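Local coordinates for vacuolar protein sorting 29 (Cryptosporidium parvum, PDB 2A22) that probably serves as the VPS29 subunit of retromer in vacuolar protein sorting, carrying a calcineurin-like phosphoesterase fold, at residues V195-D200 against T206-S211; E49-D54 against P182-M187; D33-Y38 against H149-R154; F24-L29 against V109-F114. One frame throughout, in Å; residues are numbered along the deposited sequence.

Contact 1. Residues V195-D200 against T206-S211; sequences VLYVYD and TNVAMS
V208 of strand 205-214 lodges its isopropyl group among the side chains of Y197 and Y199 on strand 193-202, the two strands forming a beta hairpin at the margin of the six-stranded sheet. The tyrosines stand two residues apart and so rise from the same face, and branched V208 is a bump well matched to the hollow between them. Its CG1 lies over the face of the Y199 ring, 3.9 Å from the centroid and 20° off the normal, a CH-pi contact, while the same methyl touches Y197 CB. With chi1 at -155°, CG1 is anti to the backbone N, which turns the other branch, CG2, to within 3.3 Å of Y199 CE1. A second hollow opens further along the same face: the CG of M210 fills it, 3.6 Å from Y197 CE1 and 3.7 Å from V195 CG1, before the flexible thioether chain bends away. T206 CG2 closes the row at the edge of the Y199 ring.

On the reverse face small A209 is paired with V198, their CB atoms 4.4 Å apart, and V155 of the second sheet and L153 of the loop leading into it pack on V198. Between the two faces runs an unbroken antiparallel ladder in which L196, V198 and D200 are the hydrogen-bonded partners of S211, A209 and N207, so the register that pairs bump with hollow is fixed by the backbone. At the far end R202 holds the D200 carboxylate through OD2 in a salt bridge, and D200 OD1 rests 3.3 Å from N207 CB.

Contact 2. Residues E49-D54 against P182-M187; sequences ELLATD and PSFMLM
L51 lays one methyl on the ring of F184 where helix 48-52, a short and weakly bonded helix, packs on the outer side of a sheet of the alpha-beta-beta-alpha sandwich. CD2 of L51 stands 3.8 Å from the ring centroid and only 8° off its normal, a CH-pi contact over the middle of the face. The two side chains run antiparallel and overlap, and the L51 methyl CD2 ends over the ring centre.

Both conformations serve this. F184 has chi1 67°, placing CG between its own backbone N and carbonyl carbon; the ring projects from the strand toward the helix. L51 has the commoner helical setting, chi1 -50°, with CG anti to the carbonyl carbon, and from there CD2 reaches the ring although its CB sets off across the line to the strand rather than along it. L50, one residue earlier, crosses F184 at about a right angle and touches the far end of the ring, its CB 3.9 Å from CZ.

The neighbour on the strand two residues on, L186, comes up to the ring edge in its plane through CG. On the face opposite L51 the ring of Y199 stacks, and F47 meets F184 edge to face. F184 suits this place because a flat apolar ring offers L51 and Y199 a face each, and the branched leucine can set a single methyl over the ring centre. No hydrogen bond joins the two segments. A looser touch completes the contact, L186 CD1 lying 4.3 Å from the carbonyl oxygen L50 O.

Contact 3. Residues D33-Y38 against H149-R154; sequences DLKIPY and HTHKLR
The carboxylate oxygen OD2 of D33 accepts the backbone N-H of H149 at 2.8 Å, meeting it on the syn side, 18° out of the carboxylate plane. The bond is bent, with 137° at the hydrogen. Water 1 lies 3.0 Å from the same D33 OD2 and takes the N-H of H151, so D33 holds the H149 peptide nitrogen directly and may reach that of H151 through the water. N64 ND2 gives D33 OD1 a weak hydrogen bond. A short side chain suits this place, since the two backbones run close here.

K35 comes from the opposite direction to H151, its extended chain carrying NZ to H151 NE2, a 2.9 Å hydrogen bond. NZ lies 35° out of the imidazole plane, although CD of the lysine is in plane at the ring edge. Water 2 accepts from K35 NZ at 2.7 Å and donates to H149 O.

H149 to H151 belong to the GHTH sequence of calcineurin-like phosphoesterases. H149 bonds through ND1 to H120 and, weakly, to D87; these three might form an empty metal site, though none is confirmed. K35 stands where those enzymes usually have a metal-binding histidine.

The contact joins two loops, one between strand 26-31 and helix 48-52, the other between strands 144-147 and 154-158, thus linking the two sheets, with the loop after strand 58-61 alongside at G63 and N64.

Contact 4. Residues F24-L29 against V109-F114; sequences FGDLVL and VQIGEF
I111 pushes its two branches against different residues of strand 26-31. CG2 packs on D26 CB and the root of its carboxylate, 3.6 Å from both CB and CG of that aspartate, and CD1 meets V28 CG2 tip to tip at 3.9 Å. With chi1 -50°, CG1 is anti to the carbonyl carbon, which sends the ethyl arm to the valine while CG2 faces the aspartate. Beta-branched V28 and I111 suit extended chain and fill the space between strands with methyls.

The second shell holds these groups in position. N57 ND2 hydrogen-bonds D26 OD1, which helps to hold the carboxylate beside the isoleucine. I111 opens a type II' turn to F114, closed on both sides by I111 N to F114 O at 2.7 Å and F114 N to I111 O at 2.9 Å. G112 takes the first corner at phi 52° and psi -123°, the backbone setting for which such turns commonly use glycine.

Y58, L189 and I116 pack round I111. The contact therefore lies between the sheets of the sandwich, where strand 106-111, outermost in its five-stranded sheet, faces strand 26-31, flanked in the other by strands 58-61 and 183-190.

How the contacts relate
Contacts 1, 2 and 4 share the six-stranded sheet, in which strands 26-31, 183-190, 193-202 and 205-214 lie side by side. Contact 1 is local, a hairpin late in the chain. Contacts 2, 3 and 4 interleave instead: residues 24-29, 33-38 and 49-54 find partners in the same order at 109-114, 149-154 and 182-187, so the early part of the domain is tied repeatedly to the later part. Centres of contacts 1 and 2 are about 10 Å apart, whereas those of contacts 3 and 4 are about 24 Å apart, on opposite sides of the chain's centre. Contacts 3 and 4 thus join the two sheets at well-separated places, while contact 2 adds a helix outside.

Contact 1. Residues V195-D200 against T206-S211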
loop_
_atom_site.group_PDB
_atom_site.type_symbol
_atom_site.label_atom_id
_atom_site.label_comp_id
_atom_site.label_asym_id
_atom_site.label_seq_id
_atom_site.Cartn_x
_atom_site.Cartn_y
_atom_site.Cartn_z
ATOM N N VAL A 195 -0.226 -2.797 -15.220
ATOM C CA VAL A 195 -1.081 -1.653 -15.422
ATOM C C VAL A 195 -1.508 -1.158 -14.047
ATOM O O VAL A 195 -2.209 -1.866 -13.291
ATOM C CB VAL A 195 -2.351 -1.963 -16.259
ATOM C CG1 VAL A 195 -3.167 -0.655 -16.458
ATOM C CG2 VAL A 195 -1.980 -2.577 -17.616
ATOM N N LEU A 196 -1.082 0.057 -13.730
ATOM C CA LEU A 196 -1.278 0.611 -12.411
ATOM C C LEU A 196 -2.358 1.682 -12.444
ATOM O O LEU A 196 -2.202 2.681 -13.139
ATOM C CB LEU A 196 0.006 1.277 -11.935
ATOM C CG LEU A 196 -0.055 1.832 -10.508
ATOM C CD1 LEU A 196 -0.160 0.677 -9.472
ATOM C CD2 LEU A 196 1.179 2.672 -10.229
ATOM N N TYR A 197 -3.412 1.493 -11.649
ATOM C CA TYR A 197 -4.418 2.534 -11.433
ATOM C C TYR A 197 -4.264 3.227 -10.083
ATOM O O TYR A 197 -4.285 2.593 -9.034
ATOM C CB TYR A 197 -5.795 1.919 -11.557
ATOM C CG TYR A 197 -6.023 1.320 -12.924
ATOM C CD1 TYR A 197 -6.311 2.144 -14.028
ATOM C CD2 TYR A 197 -5.941 -0.066 -13.128
ATOM C CE1 TYR A 197 -6.519 1.594 -15.322
ATOM C CE2 TYR A 197 -6.166 -0.623 -14.406
ATOM C CZ TYR A 197 -6.454 0.216 -15.498
ATOM O OH TYR A 197 -6.664 -0.320 -16.773
ATOM N N VAL A 198 -4.085 4.541 -10.131
ATOM C CA VAL A 198 -3.875 5.338 -8.955
ATOM C C VAL A 198 -5.141 6.146 -8.661
ATOM O O VAL A 198 -5.553 6.990 -9.472
ATOM C CB VAL A 198 -2.668 6.284 -9.174
ATOM C CG1 VAL A 198 -2.486 7.243 -7.984
ATOM C CG2 VAL A 198 -1.383 5.458 -9.414
ATOM N N TYR A 199 -5.755 5.894 -7.508
ATOM C CA TYR A 199 -7.021 6.593 -7.141
ATOM C C TYR A 199 -6.755 7.688 -6.106
ATOM O O TYR A 199 -6.015 7.466 -5.170
ATOM C CB TYR A 199 -8.070 5.615 -6.598
ATOM C CG TYR A 199 -8.527 4.643 -7.663
ATOM C CD1 TYR A 199 -9.653 4.902 -8.417
ATOM C CD2 TYR A 199 -7.790 3.497 -7.950
ATOM C CE1 TYR A 199 -10.060 4.021 -9.430
ATOM C CE2 TYR A 199 -8.194 2.613 -8.933
ATOM C CZ TYR A 199 -9.315 2.899 -9.686
ATOM O OH TYR A 199 -9.690 2.044 -10.673
ATOM N N ASP A 200 -7.331 8.868 -6.306
ATOM C CA ASP A 200 -7.381 9.878 -5.268
ATOM C C ASP A 200 -8.737 10.588 -5.233
ATOM O O ASP A 200 -9.440 10.643 -6.247
ATOM C CB ASP A 200 -6.211 10.863 -5.381
ATOM C CG ASP A 200 -6.337 11.818 -6.582
ATOM O OD1 ASP A 200 -6.820 11.421 -7.648
ATOM O OD2 ASP A 200 -5.902 12.972 -6.462
ATOM N N THR A 206 -13.723 11.087 -7.082
ATOM C CA THR A 206 -12.642 10.124 -7.221
ATOM C C THR A 206 -12.058 10.231 -8.636
ATOM O O THR A 206 -12.780 10.127 -9.620
ATOM C CB THR A 206 -13.116 8.677 -6.950
ATOM O OG1 THR A 206 -13.641 8.576 -5.617
ATOM C CG2 THR A 206 -11.939 7.691 -7.067
ATOM N N ASN A 207 -10.763 10.490 -8.718
ATOM C CA ASN A 207 -10.000 10.468 -9.972
ATOM C C ASN A 207 -9.135 9.194 -10.102
ATOM O O ASN A 207 -8.671 8.681 -9.086
ATOM C CB ASN A 207 -9.083 11.699 -10.037
ATOM C CG ASN A 207 -9.839 13.007 -9.801
ATOM O OD1 ASN A 207 -10.579 13.471 -10.680
ATOM N ND2 ASN A 207 -9.660 13.604 -8.596
ATOM N N VAL A 208 -8.900 8.722 -11.337
ATOM C CA VAL A 208 -7.918 7.652 -11.633
ATOM C C VAL A 208 -6.846 8.156 -12.559
ATOM O O VAL A 208 -7.129 8.825 -13.541
ATOM C CB VAL A 208 -8.500 6.438 -12.370
ATOM C CG1 VAL A 208 -7.652 5.188 -12.092
ATOM C CG2 VAL A 208 -9.876 6.203 -11.934
ATOM N N ALA A 209 -5.603 7.819 -12.250
ATOM C CA ALA A 209 -4.516 8.012 -13.176
ATOM C C ALA A 209 -3.921 6.617 -13.432
ATOM O O ALA A 209 -3.668 5.859 -12.482
ATOM C CB ALA A 209 -3.496 8.929 -12.586
ATOM N N MET A 210 -3.724 6.274 -14.699
ATOM C CA MET A 210 -3.180 4.975 -15.091
ATOM C C MET A 210 -1.743 5.174 -15.538
ATOM O O MET A 210 -1.459 6.133 -16.265
ATOM C CB MET A 210 -4.006 4.407 -16.258
ATOM C CG MET A 210 -3.537 3.022 -16.743
ATOM S SD MET A 210 -2.133 3.008 -17.898
ATOM C CE MET A 210 -2.762 4.099 -19.203
ATOM N N SER A 211 -0.850 4.288 -15.092
ATOM C CA SER A 211 0.502 4.166 -15.615
ATOM C C SER A 211 0.761 2.707 -15.925
ATOM O O SER A 211 0.356 1.807 -15.191
ATOM C CB SER A 211 1.549 4.606 -14.588
ATOM O OG SER A 211 1.491 5.990 -14.390
#

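Contact 2. Residues E49-D54 against P182-M187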
loop_
_atom_site.group_PDB
_atom_site.type_symbol
_atom_site.label_atom_id
_atom_site.label_comp_id
_atom_site.label_asym_id
_atom_site.label_seq_id
_atom_site.Cartn_x
_atom_site.Cartn_y
_atom_site.Cartn_z
ATOM N N GLU A 49 -17.133 0.660 -3.135
ATOM C CA GLU A 49 -17.319 -0.355 -4.138
ATOM C C GLU A 49 -16.024 -0.679 -4.856
ATOM O O GLU A 49 -15.800 -1.836 -5.226
ATOM C CB GLU A 49 -18.406 0.071 -5.129
ATOM C CG GLU A 49 -19.820 -0.079 -4.555
ATOM C CD GLU A 49 -20.916 0.225 -5.572
ATOM O OE1 GLU A 49 -20.640 0.886 -6.615
ATOM O OE2 GLU A 49 -22.072 -0.197 -5.316
ATOM N N LEU A 50 -15.164 0.326 -5.035
ATOM C CA LEU A 50 -13.848 0.086 -5.609
ATOM C C LEU A 50 -13.071 -0.954 -4.802
ATOM O O LEU A 50 -12.526 -1.892 -5.380
ATOM C CB LEU A 50 -13.053 1.388 -5.773
ATOM C CG LEU A 50 -13.370 2.226 -7.022
ATOM C CD1 LEU A 50 -12.691 3.586 -6.925
ATOM C CD2 LEU A 50 -13.022 1.541 -8.367
ATOM N N LEU A 51 -13.048 -0.797 -3.473
ATOM C CA LEU A 51 -12.428 -1.775 -2.563
ATOM C C LEU A 51 -13.187 -3.101 -2.369
ATOM O O LEU A 51 -12.619 -4.070 -1.868
ATOM C CB LEU A 51 -12.123 -1.119 -1.212
ATOM C CG LEU A 51 -11.349 0.212 -1.351
ATOM C CD1 LEU A 51 -11.336 1.030 -0.077
ATOM C CD2 LEU A 51 -9.940 -0.007 -1.884
ATOM N N ALA A 52 -14.457 -3.140 -2.767
ATOM C CA ALA A 52 -15.269 -4.359 -2.668
ATOM C C ALA A 52 -15.140 -5.258 -3.901
ATOM O O ALA A 52 -15.663 -6.366 -3.901
ATOM C CB ALA A 52 -16.760 -4.011 -2.424
ATOM N N THR A 53 -14.449 -4.792 -4.946
ATOM C CA THR A 53 -14.362 -5.576 -6.181
ATOM C C THR A 53 -13.805 -6.990 -5.997
ATOM O O THR A 53 -12.776 -7.188 -5.346
ATOM C CB THR A 53 -13.612 -4.864 -7.329
ATOM O OG1 THR A 53 -13.328 -5.824 -8.353
ATOM C CG2 THR A 53 -12.322 -4.289 -6.893
ATOM N N ASP A 54 -14.515 -7.958 -6.572
ATOM C CA ASP A 54 -14.217 -9.395 -6.470
ATOM C C ASP A 54 -12.821 -9.752 -6.949
ATOM O O ASP A 54 -12.241 -10.719 -6.509
ATOM C CB ASP A 54 -15.205 -10.187 -7.373
ATOM C CG ASP A 54 -16.452 -10.641 -6.640
ATOM O OD1 ASP A 54 -16.484 -10.591 -5.384
ATOM O OD2 ASP A 54 -17.411 -11.062 -7.325
ATOM N N PRO A 182 -7.327 11.542 0.247
ATOM C CA PRO A 182 -7.435 10.064 0.350
ATOM C C PRO A 182 -7.032 9.427 -0.985
ATOM O O PRO A 182 -7.385 9.948 -2.061
ATOM C CB PRO A 182 -8.931 9.818 0.648
ATOM C CG PRO A 182 -9.452 11.219 1.222
ATOM C CD PRO A 182 -8.617 12.238 0.478
ATOM N N SER A 183 -6.255 8.355 -0.930
ATOM C CA SER A 183 -5.796 7.675 -2.160
ATOM C C SER A 183 -5.455 6.218 -1.887
ATOM O O SER A 183 -5.288 5.821 -0.727
ATOM C CB SER A 183 -4.571 8.378 -2.767
ATOM O OG SER A 183 -3.468 8.360 -1.848
ATOM N N PHE A 184 -5.365 5.437 -2.970
ATOM C CA PHE A 184 -4.880 4.066 -2.957
ATOM C C PHE A 184 -4.534 3.710 -4.413
ATOM O O PHE A 184 -4.773 4.512 -5.336
ATOM C CB PHE A 184 -5.918 3.095 -2.350
ATOM C CG PHE A 184 -7.177 2.937 -3.191
ATOM C CD1 PHE A 184 -7.251 1.970 -4.208
ATOM C CD2 PHE A 184 -8.283 3.751 -2.959
ATOM C CE1 PHE A 184 -8.412 1.816 -4.978
ATOM C CE2 PHE A 184 -9.437 3.628 -3.725
ATOM C CZ PHE A 184 -9.509 2.641 -4.735
ATOM N N MET A 185 -3.989 2.511 -4.607
ATOM C CA MET A 185 -3.664 2.010 -5.938
ATOM C C MET A 185 -4.217 0.609 -6.154
ATOM O O MET A 185 -4.292 -0.207 -5.228
ATOM C CB MET A 185 -2.157 1.978 -6.145
ATOM C CG MET A 185 -1.521 3.347 -6.102
ATOM S SD MET A 185 0.243 3.167 -6.091
ATOM C CE MET A 185 0.703 4.893 -6.168
ATOM N N LEU A 186 -4.607 0.337 -7.387
ATOM C CA LEU A 186 -4.924 -1.026 -7.777
ATOM C C LEU A 186 -3.999 -1.352 -8.932
ATOM O O LEU A 186 -3.946 -0.610 -9.905
ATOM C CB LEU A 186 -6.404 -1.173 -8.122
ATOM C CG LEU A 186 -7.377 -1.253 -6.930
ATOM C CD1 LEU A 186 -8.815 -0.961 -7.357
ATOM C CD2 LEU A 186 -7.314 -2.639 -6.303
ATOM N N MET A 187 -3.217 -2.424 -8.783
ATOM C CA MET A 187 -2.150 -2.765 -9.730
ATOM C C MET A 187 -2.487 -4.101 -10.395
ATOM O O MET A 187 -2.535 -5.152 -9.714
ATOM C CB MET A 187 -0.795 -2.866 -8.981
ATOM C CG MET A 187 0.425 -3.209 -9.876
ATOM S SD MET A 187 1.989 -3.154 -8.990
ATOM C CE MET A 187 2.616 -1.630 -9.591
#

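Contact 3. Residues D33-Y38 against H149-R154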
loop_
_atom_site.group_PDB
_atom_site.type_symbol
_atom_site.label_atom_id
_atom_site.label_comp_id
_atom_site.label_asym_id
_atom_site.label_seq_id
_atom_site.Cartn_x
_atom_site.Cartn_y
_atom_site.Cartn_z
ATOM N N ASP A 33 -1.718 3.798 5.773
ATOM C CA ASP A 33 -1.725 5.105 6.447
ATOM C C ASP A 33 -3.150 5.593 6.618
ATOM O O ASP A 33 -3.456 6.765 6.310
ATOM C CB ASP A 33 -0.868 6.096 5.652
ATOM C CG ASP A 33 0.620 5.783 5.780
ATOM O OD1 ASP A 33 1.091 5.673 6.935
ATOM O OD2 ASP A 33 1.307 5.626 4.752
ATOM N N LEU A 34 -4.007 4.659 7.054
ATOM C CA LEU A 34 -5.401 4.913 7.412
ATOM C C LEU A 34 -5.469 5.774 8.652
ATOM O O LEU A 34 -6.233 6.736 8.695
ATOM C CB LEU A 34 -6.174 3.602 7.655
ATOM C CG LEU A 34 -6.627 2.768 6.444
ATOM C CD1 LEU A 34 -5.454 2.144 5.650
ATOM C CD2 LEU A 34 -7.569 1.659 6.941
ATOM N N LYS A 35 -4.673 5.424 9.656
ATOM C CA LYS A 35 -4.619 6.201 10.900
ATOM C C LYS A 35 -6.001 6.370 11.554
ATOM O O LYS A 35 -6.328 7.428 12.089
ATOM C CB LYS A 35 -3.925 7.551 10.668
ATOM C CG LYS A 35 -2.442 7.364 10.545
ATOM C CD LYS A 35 -1.720 8.593 10.078
ATOM C CE LYS A 35 -0.342 8.149 9.574
ATOM N NZ LYS A 35 0.658 9.228 9.527
ATOM N N ILE A 36 -6.801 5.314 11.471
ATOM C CA ILE A 36 -8.090 5.220 12.163
ATOM C C ILE A 36 -7.832 4.588 13.524
ATOM O O ILE A 36 -7.099 3.597 13.598
ATOM C CB ILE A 36 -9.106 4.337 11.353
ATOM C CG1 ILE A 36 -9.331 4.927 9.953
ATOM C CG2 ILE A 36 -10.414 4.248 12.060
ATOM C CD1 ILE A 36 -10.212 4.074 9.058
ATOM N N PRO A 37 -8.416 5.159 14.609
ATOM C CA PRO A 37 -9.341 6.323 14.686
ATOM C C PRO A 37 -8.670 7.700 14.917
ATOM O O PRO A 37 -9.359 8.734 14.878
ATOM C CB PRO A 37 -10.212 5.961 15.887
ATOM C CG PRO A 37 -9.173 5.320 16.851
ATOM C CD PRO A 37 -8.158 4.596 15.955
ATOM N N TYR A 38 -7.354 7.716 15.103
ATOM C CA TYR A 38 -6.623 8.917 15.529
ATOM C C TYR A 38 -6.789 10.098 14.570
ATOM O O TYR A 38 -7.086 11.207 15.007
ATOM C CB TYR A 38 -5.112 8.619 15.679
ATOM C CG TYR A 38 -4.799 7.332 16.423
ATOM C CD1 TYR A 38 -5.441 7.013 17.637
ATOM C CD2 TYR A 38 -3.853 6.441 15.921
ATOM C CE1 TYR A 38 -5.160 5.837 18.312
ATOM C CE2 TYR A 38 -3.551 5.276 16.592
ATOM C CZ TYR A 38 -4.211 4.967 17.775
ATOM O OH TYR A 38 -3.886 3.800 18.419
ATOM N N HIS A 149 4.130 5.851 4.848
ATOM C CA HIS A 149 4.629 6.756 5.879
ATOM C C HIS A 149 4.477 8.258 5.631
ATOM O O HIS A 149 4.041 8.997 6.506
ATOM C CB HIS A 149 6.080 6.420 6.312
ATOM C CG HIS A 149 6.548 7.272 7.445
ATOM N ND1 HIS A 149 6.030 7.154 8.719
ATOM C CD2 HIS A 149 7.407 8.321 7.481
ATOM C CE1 HIS A 149 6.579 8.067 9.502
ATOM N NE2 HIS A 149 7.420 8.784 8.777
ATOM N N THR A 150 4.822 8.713 4.438
ATOM C CA THR A 150 4.914 10.155 4.168
ATOM C C THR A 150 3.613 10.829 3.697
ATOM O O THR A 150 3.550 12.063 3.607
ATOM C CB THR A 150 5.981 10.390 3.137
ATOM O OG1 THR A 150 5.625 9.684 1.937
ATOM C CG2 THR A 150 7.328 9.840 3.657
ATOM N N HIS A 151 2.596 10.023 3.365
ATOM C CA HIS A 151 1.331 10.514 2.746
ATOM C C HIS A 151 1.507 11.149 1.365
ATOM O O HIS A 151 0.623 11.862 0.893
ATOM C CB HIS A 151 0.550 11.488 3.680
ATOM C CG HIS A 151 0.086 10.861 4.969
ATOM N ND1 HIS A 151 -0.994 11.339 5.683
ATOM C CD2 HIS A 151 0.551 9.792 5.661
ATOM C CE1 HIS A 151 -1.163 10.603 6.763
ATOM N NE2 HIS A 151 -0.240 9.656 6.774
ATOM N N LYS A 152 2.625 10.866 0.710
ATOM C CA LYS A 152 2.861 11.352 -0.611
ATOM C C LYS A 152 2.639 10.254 -1.628
ATOM O O LYS A 152 3.485 9.361 -1.800
ATOM C CB LYS A 152 4.276 11.906 -0.775
ATOM C CG LYS A 152 4.395 12.740 -2.074
ATOM C CD LYS A 152 5.808 13.194 -2.381
ATOM C CE LYS A 152 5.743 14.404 -3.356
ATOM N NZ LYS A 152 7.084 14.900 -3.826
ATOM N N LEU A 153 1.511 10.366 -2.319
ATOM C CA LEU A 153 1.162 9.504 -3.431
ATOM C C LEU A 153 2.237 9.618 -4.508
ATOM O O LEU A 153 2.592 10.727 -4.934
ATOM C CB LEU A 153 -0.193 9.933 -3.980
ATOM C CG LEU A 153 -0.995 9.117 -4.996
ATOM C CD1 LEU A 153 -1.234 7.672 -4.541
ATOM C CD2 LEU A 153 -2.310 9.869 -5.257
ATOM N N ARG A 154 2.795 8.481 -4.912
ATOM C CA ARG A 154 3.864 8.514 -5.897
ATOM C C ARG A 154 4.078 7.207 -6.653
ATOM O O ARG A 154 3.978 6.114 -6.087
ATOM C CB ARG A 154 5.188 8.915 -5.258
ATOM C CG ARG A 154 6.255 9.266 -6.302
ATOM C CD ARG A 154 7.499 9.858 -5.669
ATOM N NE ARG A 154 8.096 8.989 -4.655
ATOM C CZ ARG A 154 9.187 9.293 -3.952
ATOM N NH1 ARG A 154 9.819 10.443 -4.143
ATOM N NH2 ARG A 154 9.645 8.448 -3.047
HETATM O O HOH W 1 2.031 7.390 2.418
HETATM O O HOH W 2 3.034 8.014 9.081
#

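Contact 4. Residues F24-L29 against V109-F114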
loop_
_atom_site.group_PDB
_atom_site.type_symbol
_atom_site.label_atom_id
_atom_site.label_comp_id
_atom_site.label_asym_id
_atom_site.label_seq_id
_atom_site.Cartn_x
_atom_site.Cartn_y
_atom_site.Cartn_z
ATOM N N PHE A 24 -6.097 -16.362 -14.860
ATOM C CA PHE A 24 -5.076 -15.430 -15.357
ATOM C C PHE A 24 -5.033 -14.016 -14.720
ATOM O O PHE A 24 -6.047 -13.313 -14.615
ATOM C CB PHE A 24 -5.101 -15.339 -16.883
ATOM C CG PHE A 24 -3.982 -14.509 -17.449
ATOM C CD1 PHE A 24 -2.645 -14.844 -17.194
ATOM C CD2 PHE A 24 -4.259 -13.379 -18.211
ATOM C CE1 PHE A 24 -1.619 -14.067 -17.705
ATOM C CE2 PHE A 24 -3.216 -12.600 -18.744
ATOM C CZ PHE A 24 -1.907 -12.942 -18.483
ATOM N N GLY A 25 -3.838 -13.605 -14.321
ATOM C CA GLY A 25 -3.652 -12.253 -13.825
ATOM C C GLY A 25 -3.893 -12.109 -12.334
ATOM O O GLY A 25 -4.538 -12.957 -11.681
ATOM N N ASP A 26 -3.339 -11.033 -11.792
ATOM C CA ASP A 26 -3.489 -10.730 -10.391
ATOM C C ASP A 26 -3.895 -9.288 -10.306
ATOM O O ASP A 26 -3.418 -8.469 -11.097
ATOM C CB ASP A 26 -2.153 -10.939 -9.676
ATOM C CG ASP A 26 -1.672 -12.402 -9.734
ATOM O OD1 ASP A 26 -2.267 -13.250 -9.057
ATOM O OD2 ASP A 26 -0.700 -12.703 -10.454
ATOM N N LEU A 27 -4.731 -8.962 -9.320
ATOM C CA LEU A 27 -5.080 -7.573 -9.063
ATOM C C LEU A 27 -4.725 -7.259 -7.615
ATOM O O LEU A 27 -5.251 -7.864 -6.678
ATOM C CB LEU A 27 -6.573 -7.288 -9.395
ATOM C CG LEU A 27 -7.034 -5.832 -9.264
ATOM C CD1 LEU A 27 -6.352 -4.912 -10.293
ATOM C CD2 LEU A 27 -8.582 -5.744 -9.401
ATOM N N VAL A 28 -3.796 -6.332 -7.448
ATOM C CA VAL A 28 -3.199 -6.068 -6.150
ATOM C C VAL A 28 -3.609 -4.700 -5.630
ATOM O O VAL A 28 -3.352 -3.681 -6.297
ATOM C CB VAL A 28 -1.637 -6.112 -6.201
ATOM C CG1 VAL A 28 -1.095 -6.152 -4.777
ATOM C CG2 VAL A 28 -1.153 -7.323 -6.990
ATOM N N LEU A 29 -4.234 -4.689 -4.446
ATOM C CA LEU A 29 -4.596 -3.452 -3.777
ATOM C C LEU A 29 -3.411 -2.965 -2.931
ATOM O O LEU A 29 -2.893 -3.697 -2.097
ATOM C CB LEU A 29 -5.874 -3.636 -2.929
ATOM C CG LEU A 29 -6.195 -2.507 -1.925
ATOM C CD1 LEU A 29 -6.518 -1.188 -2.664
ATOM C CD2 LEU A 29 -7.361 -2.909 -0.983
ATOM N N VAL A 109 7.007 -10.544 -1.460
ATOM C CA VAL A 109 6.025 -11.530 -1.917
ATOM C C VAL A 109 6.097 -11.659 -3.421
ATOM O O VAL A 109 6.229 -10.649 -4.130
ATOM C CB VAL A 109 4.574 -11.229 -1.385
ATOM C CG1 VAL A 109 4.178 -9.839 -1.685
ATOM C CG2 VAL A 109 3.553 -12.195 -1.948
ATOM N N GLN A 110 6.069 -12.903 -3.895
ATOM C CA GLN A 110 6.131 -13.172 -5.332
ATOM C C GLN A 110 4.698 -13.133 -5.846
ATOM O O GLN A 110 3.871 -13.907 -5.406
ATOM C CB GLN A 110 6.780 -14.548 -5.586
ATOM C CG GLN A 110 6.941 -14.958 -7.059
ATOM C CD GLN A 110 8.012 -14.173 -7.782
ATOM O OE1 GLN A 110 7.858 -13.833 -8.953
ATOM N NE2 GLN A 110 9.100 -13.877 -7.098
ATOM N N ILE A 111 4.397 -12.182 -6.723
ATOM C CA ILE A 111 3.085 -12.142 -7.381
ATOM C C ILE A 111 3.306 -12.198 -8.893
ATOM O O ILE A 111 3.893 -11.282 -9.469
ATOM C CB ILE A 111 2.227 -10.903 -6.954
ATOM C CG1 ILE A 111 2.177 -10.783 -5.420
ATOM C CG2 ILE A 111 0.807 -10.990 -7.546
ATOM C CD1 ILE A 111 1.308 -9.597 -4.909
ATOM N N GLY A 112 2.889 -13.305 -9.507
ATOM C CA GLY A 112 3.180 -13.576 -10.913
ATOM C C GLY A 112 4.669 -13.448 -11.210
ATOM O O GLY A 112 5.501 -14.111 -10.583
ATOM N N GLU A 113 5.014 -12.587 -12.160
ATOM C CA GLU A 113 6.407 -12.429 -12.545
ATOM C C GLU A 113 7.159 -11.471 -11.626
ATOM O O GLU A 113 8.342 -11.253 -11.838
ATOM C CB GLU A 113 6.526 -11.918 -14.000
ATOM C CG GLU A 113 5.884 -12.827 -15.031
ATOM C CD GLU A 113 6.374 -14.249 -14.895
ATOM O OE1 GLU A 113 7.578 -14.467 -15.038
ATOM O OE2 GLU A 113 5.564 -15.146 -14.654
ATOM N N PHE A 114 6.481 -10.889 -10.633
ATOM C CA PHE A 114 7.114 -9.813 -9.850
ATOM C C PHE A 114 7.344 -10.134 -8.376
ATOM O O PHE A 114 6.462 -10.657 -7.703
ATOM C CB PHE A 114 6.331 -8.495 -10.022
ATOM C CG PHE A 114 6.239 -8.070 -11.445
ATOM C CD1 PHE A 114 7.254 -7.296 -12.015
ATOM C CD2 PHE A 114 5.188 -8.525 -12.253
ATOM C CE1 PHE A 114 7.201 -6.939 -13.371
ATOM C CE2 PHE A 114 5.119 -8.191 -13.599
ATOM C CZ PHE A 114 6.139 -7.397 -14.171
#